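Local coordinates for protein phosphate transporter (Thermotoga maritima MSB8, PDB 6L85) that transports phosphate across the cell membrane in a sodium-dependent manner, as a bacterial relative of the human SLC20 carriers, at residues M27-G32 / R241-T246; P176-L181 / V326-A331. All coordinates share one frame; numbering follows the deposited sequence.

Along the chain the four segments alternate: 27-32 and 176-181 come first, then their respective partners 241-246 and 326-331. Four helices take part, 2-32 with 231-258 in interaction 1 and 167-194 with 320-339 in interaction 2. The centres of the contacts lie about 12 Å apart, on the same side of the chain's centre. One sodium ion joins them: interaction 1 supplies Thr29 and Gln243 as ligands, while interaction 2 supplies Asp327, whose OD2 sits 2.7 Å from Thr29 OG1, probably hydrogen-bonded. Helix 320-339 contributes Asp327 to the sodium and Phe328 to the packing on helix 167-194, so one helix carries both an ion ligand and an aromatic contact.

Interaction 1: M27-G32 / R241-T246; sequences MATAVG and RAQILT. With NA (sodium ion), chain S.
Thr29 and Ala30 meet Gln243 across two helical turns, whose backbones come closest where the CA atoms of Ala30 and Ile244 stand 5.8 Å apart. The first helix is kinked here: the N atoms of Thr29 and Ala30 make no bond to the preceding turn. No hydrogen bond crosses the gap, and a sodium ion links the two sides instead. Thr29 OG1, placed between its backbone N and carbonyl carbon (chi1 50°), binds the ion at 2.6 Å. Gln243 holds it twice, through its backbone O at 2.4 Å and through its amide OE1 at the same distance from the metal. With chi1 at 80° and a bend at chi2, the Gln243 chain curls round so that both oxygens reach one ion. Its OE1 also lies 3.1 Å from Ala30 N, but at too poor an angle for a hydrogen bond. At the other end of the amide, NE2 is hydrogen-bonded to Asn320 OD1, which fixes the rotation of the group with the oxygen turned to the metal. Ser247 and Asp327 complete the shell of oxygen ligands, making this a buried interhelical sodium site, consistent with sodium-dependent phosphate transport.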
loop_
_atom_site.group_PDB
_atom_site.type_symbol
_atom_site.label_atom_id
_atom_site.label_comp_id
_atom_site.label_asym_id
_atom_site.label_seq_id
_atom_site.Cartn_x
_atom_site.Cartn_y
_atom_site.Cartn_z
ATOM N N MET B 27 14.911 11.471 -3.202
ATOM C CA MET B 27 14.913 12.061 -1.866
ATOM C C MET B 27 15.727 13.349 -1.730
ATOM O O MET B 27 15.613 13.999 -0.688
ATOM C CB MET B 27 15.421 11.041 -0.829
ATOM C CG MET B 27 14.460 9.857 -0.609
ATOM S SD MET B 27 12.827 10.357 0.031
ATOM C CE MET B 27 11.960 8.798 -0.017
ATOM N N ALA B 28 16.532 13.752 -2.727
ATOM C CA ALA B 28 17.361 14.941 -2.549
ATOM C C ALA B 28 16.519 16.205 -2.399
ATOM O O ALA B 28 16.912 17.110 -1.670
ATOM C CB ALA B 28 18.343 15.091 -3.714
ATOM N N THR B 29 15.372 16.296 -3.072
ATOM C CA THR B 29 14.502 17.453 -2.876
ATOM C C THR B 29 14.075 17.577 -1.413
ATOM O O THR B 29 14.199 18.650 -0.810
ATOM C CB THR B 29 13.273 17.359 -3.788
ATOM O OG1 THR B 29 12.675 16.067 -3.648
ATOM C CG2 THR B 29 13.662 17.565 -5.267
ATOM N N ALA B 30 13.580 16.478 -0.825
ATOM C CA ALA B 30 13.085 16.496 0.549
ATOM C C ALA B 30 14.219 16.698 1.545
ATOM O O ALA B 30 14.051 17.397 2.547
ATOM C CB ALA B 30 12.326 15.193 0.868
ATOM N N VAL B 31 15.377 16.084 1.288
ATOM C CA VAL B 31 16.509 16.225 2.195
ATOM C C VAL B 31 17.095 17.631 2.118
ATOM O O VAL B 31 17.486 18.207 3.138
ATOM C CB VAL B 31 17.576 15.162 1.891
ATOM C CG1 VAL B 31 18.867 15.534 2.598
ATOM C CG2 VAL B 31 17.107 13.784 2.330
ATOM N N GLY B 32 17.158 18.208 0.912
ATOM C CA GLY B 32 17.759 19.516 0.739
ATOM C C GLY B 32 16.924 20.646 1.307
ATOM O O GLY B 32 17.469 21.663 1.742
ATOM N N ARG B 241 5.902 20.000 3.633
ATOM C CA ARG B 241 5.465 18.696 4.109
ATOM C C ARG B 241 4.984 17.805 2.961
ATOM O O ARG B 241 5.276 16.605 2.950
ATOM C CB ARG B 241 4.397 18.867 5.184
ATOM C CG ARG B 241 4.943 19.549 6.464
ATOM C CD ARG B 241 5.759 18.570 7.326
ATOM N NE ARG B 241 5.097 17.269 7.448
ATOM C CZ ARG B 241 5.626 16.207 8.060
ATOM N NH1 ARG B 241 6.835 16.284 8.608
ATOM N NH2 ARG B 241 4.948 15.061 8.121
ATOM N N ALA B 242 4.282 18.371 1.973
ATOM C CA ALA B 242 3.723 17.574 0.880
ATOM C C ALA B 242 4.792 17.022 -0.065
ATOM O O ALA B 242 4.570 15.992 -0.733
ATOM C CB ALA B 242 2.720 18.425 0.101
ATOM N N GLN B 243 5.948 17.681 -0.142
ATOM C CA GLN B 243 7.002 17.180 -1.008
ATOM C C GLN B 243 7.673 15.940 -0.427
ATOM O O GLN B 243 8.387 15.240 -1.142
ATOM C CB GLN B 243 8.008 18.300 -1.336
ATOM C CG GLN B 243 9.048 18.606 -0.290
ATOM C CD GLN B 243 10.389 18.928 -0.930
ATOM O OE1 GLN B 243 11.045 18.043 -1.483
ATOM N NE2 GLN B 243 10.799 20.193 -0.875
ATOM N N ILE B 244 7.370 15.580 0.816
ATOM C CA ILE B 244 7.735 14.253 1.296
ATOM C C ILE B 244 6.916 13.190 0.566
ATOM O O ILE B 244 7.443 12.157 0.122
ATOM C CB ILE B 244 7.545 14.174 2.823
ATOM C CG1 ILE B 244 8.388 15.251 3.495
ATOM C CG2 ILE B 244 7.916 12.764 3.368
ATOM C CD1 ILE B 244 8.137 15.387 4.996
ATOM N N LEU B 245 5.608 13.428 0.441
ATOM C CA LEU B 245 4.752 12.499 -0.283
ATOM C C LEU B 245 5.222 12.375 -1.722
ATOM O O LEU B 245 5.309 11.272 -2.286
ATOM C CB LEU B 245 3.300 12.988 -0.239
ATOM C CG LEU B 245 2.614 13.015 1.136
ATOM C CD1 LEU B 245 1.147 13.416 0.993
ATOM C CD2 LEU B 245 2.731 11.663 1.821
ATOM N N THR B 246 5.528 13.515 -2.327
ATOM C CA THR B 246 5.936 13.497 -3.723
ATOM C C THR B 246 7.312 12.826 -3.892
ATOM O O THR B 246 7.574 12.172 -4.915
ATOM C CB THR B 246 5.837 14.943 -4.247
ATOM O OG1 THR B 246 5.606 14.926 -5.648
ATOM C CG2 THR B 246 7.063 15.764 -3.911
HETATM NA NA NA S . 10.425 15.827 -2.306
#

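Interaction 2: P176-L181 / V326-A331. With NA (sodium ion), chain S.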
loop_
_atom_site.group_PDB
_atom_site.type_symbol
_atom_site.label_atom_id
_atom_site.label_comp_id
_atom_site.label_asym_id
_atom_site.label_seq_id
_atom_site.Cartn_x
_atom_site.Cartn_y
_atom_site.Cartn_z
ATOM N N PRO B 176 -3.885 18.893 -2.385
ATOM C CA PRO B 176 -4.656 17.638 -2.435
ATOM C C PRO B 176 -4.957 17.185 -3.841
ATOM O O PRO B 176 -4.949 15.975 -4.117
ATOM C CB PRO B 176 -5.940 17.989 -1.669
ATOM C CG PRO B 176 -5.503 18.994 -0.695
ATOM C CD PRO B 176 -4.513 19.850 -1.452
ATOM N N PHE B 177 -5.216 18.122 -4.755
ATOM C CA PHE B 177 -5.486 17.705 -6.120
ATOM C C PHE B 177 -4.300 16.940 -6.710
ATOM O O PHE B 177 -4.479 15.898 -7.342
ATOM C CB PHE B 177 -5.833 18.901 -6.994
ATOM C CG PHE B 177 -5.902 18.554 -8.432
ATOM C CD1 PHE B 177 -7.021 17.912 -8.945
ATOM C CD2 PHE B 177 -4.826 18.805 -9.270
ATOM C CE1 PHE B 177 -7.078 17.554 -10.275
ATOM C CE2 PHE B 177 -4.870 18.443 -10.595
ATOM C CZ PHE B 177 -6.000 17.823 -11.105
ATOM N N PHE B 178 -3.079 17.424 -6.505
ATOM C CA PHE B 178 -1.958 16.739 -7.138
ATOM C C PHE B 178 -1.620 15.420 -6.440
ATOM O O PHE B 178 -1.269 14.445 -7.116
ATOM C CB PHE B 178 -0.737 17.662 -7.202
ATOM C CG PHE B 178 -0.813 18.680 -8.306
ATOM C CD1 PHE B 178 -0.541 18.323 -9.620
ATOM C CD2 PHE B 178 -1.164 19.997 -8.028
ATOM C CE1 PHE B 178 -0.616 19.258 -10.648
ATOM C CE2 PHE B 178 -1.252 20.944 -9.044
ATOM C CZ PHE B 178 -0.970 20.579 -10.359
ATOM N N ILE B 179 -1.688 15.371 -5.103
ATOM C CA ILE B 179 -1.500 14.091 -4.410
ATOM C C ILE B 179 -2.503 13.057 -4.923
ATOM O O ILE B 179 -2.147 11.896 -5.195
ATOM C CB ILE B 179 -1.615 14.278 -2.887
ATOM C CG1 ILE B 179 -0.637 15.342 -2.413
ATOM C CG2 ILE B 179 -1.311 12.977 -2.149
ATOM C CD1 ILE B 179 0.780 14.964 -2.681
ATOM N N SER B 180 -3.760 13.480 -5.107
ATOM C CA SER B 180 -4.810 12.612 -5.631
ATOM C C SER B 180 -4.550 12.192 -7.067
ATOM O O SER B 180 -4.865 11.062 -7.456
ATOM C CB SER B 180 -6.159 13.323 -5.540
ATOM O OG SER B 180 -6.437 13.571 -4.185
ATOM N N LEU B 181 -4.027 13.097 -7.888
ATOM C CA LEU B 181 -3.654 12.714 -9.247
ATOM C C LEU B 181 -2.563 11.642 -9.238
ATOM O O LEU B 181 -2.586 10.696 -10.041
ATOM C CB LEU B 181 -3.192 13.955 -10.004
ATOM C CG LEU B 181 -3.099 13.885 -11.510
ATOM C CD1 LEU B 181 -4.452 13.451 -12.067
ATOM C CD2 LEU B 181 -2.681 15.257 -12.048
ATOM N N VAL B 326 9.022 19.228 -9.187
ATOM C CA VAL B 326 10.061 18.415 -9.814
ATOM C C VAL B 326 9.793 16.939 -9.569
ATOM O O VAL B 326 9.878 16.105 -10.482
ATOM C CB VAL B 326 11.446 18.825 -9.271
ATOM C CG1 VAL B 326 12.507 17.730 -9.532
ATOM C CG2 VAL B 326 11.869 20.160 -9.857
ATOM N N ASP B 327 9.476 16.597 -8.320
ATOM C CA ASP B 327 9.177 15.211 -7.985
ATOM C C ASP B 327 7.940 14.715 -8.708
ATOM O O ASP B 327 7.949 13.622 -9.292
ATOM C CB ASP B 327 8.970 15.065 -6.484
ATOM C CG ASP B 327 10.240 15.251 -5.695
ATOM O OD1 ASP B 327 11.342 15.124 -6.274
ATOM O OD2 ASP B 327 10.127 15.504 -4.473
ATOM N N PHE B 328 6.842 15.479 -8.640
ATOM C CA PHE B 328 5.628 15.041 -9.316
ATOM C C PHE B 328 5.897 14.762 -10.789
ATOM O O PHE B 328 5.507 13.705 -11.314
ATOM C CB PHE B 328 4.516 16.081 -9.171
ATOM C CG PHE B 328 3.195 15.610 -9.730
ATOM C CD1 PHE B 328 2.923 15.703 -11.089
ATOM C CD2 PHE B 328 2.255 15.006 -8.901
ATOM C CE1 PHE B 328 1.710 15.238 -11.610
ATOM C CE2 PHE B 328 1.054 14.555 -9.399
ATOM C CZ PHE B 328 0.779 14.664 -10.761
ATOM N N SER B 329 6.570 15.699 -11.474
ATOM C CA SER B 329 6.788 15.542 -12.911
ATOM C C SER B 329 7.713 14.373 -13.208
ATOM O O SER B 329 7.505 13.647 -14.188
ATOM C CB SER B 329 7.365 16.831 -13.502
ATOM O OG SER B 329 6.556 17.935 -13.125
ATOM N N THR B 330 8.756 14.194 -12.390
ATOM C CA THR B 330 9.658 13.069 -12.569
ATOM C C THR B 330 8.917 11.747 -12.436
ATOM O O THR B 330 9.033 10.862 -13.296
ATOM C CB THR B 330 10.769 13.138 -11.534
ATOM O OG1 THR B 330 11.510 14.333 -11.751
ATOM C CG2 THR B 330 11.681 11.917 -11.653
ATOM N N ALA B 331 8.143 11.609 -11.358
ATOM C CA ALA B 331 7.475 10.349 -11.071
ATOM C C ALA B 331 6.441 10.032 -12.131
ATOM O O ALA B 331 6.333 8.878 -12.569
ATOM C CB ALA B 331 6.830 10.398 -9.685
HETATM NA NA NA S . 10.425 15.827 -2.306
#
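Phe328 offers one face of its ring to the edge of Phe178, a T-shaped stack with the planes at 80° and the centroids 5.4 Å apart. The atom of Phe178 that comes in over that face is CD1, offset toward the rim and 4.1 Å from CZ of Phe328. Leu181, one turn further along the same helix, reaches the same ring atom, CD2 to Phe328 CZ 3.7 Å, from a position oblique to the ring; its CG follows at 4.0 Å from that CZ, and the two side chains cross at about a right angle. Having its CG opposite the backbone N (chi1 -174°) carries the Phe328 ring across to helix 167-194, where CE2 also comes within 3.3 Å of the backbone O of Phe178. On its own helix, CD2 of Phe177 lies over the centre of one face of the Phe178 ring. Met153 of helix 129-162 touches both Phe178 and Phe328, so a third helix joins the packing. With an alanine here in place of Phe328, the edge of Phe178 and the methyl end of Leu181 would probably lose their shared partner, and a gap would probably open between the helices.

Asp327, just before Phe328 in the chain, takes no part in this packing and binds the sodium ion through OD2 at 2.2 Å. Across the contact itself no hydrogen bond is made: apolar and aromatic packing alone joins the two helices here, on the same turn of helix 320-339 that puts a carboxylate on the metal.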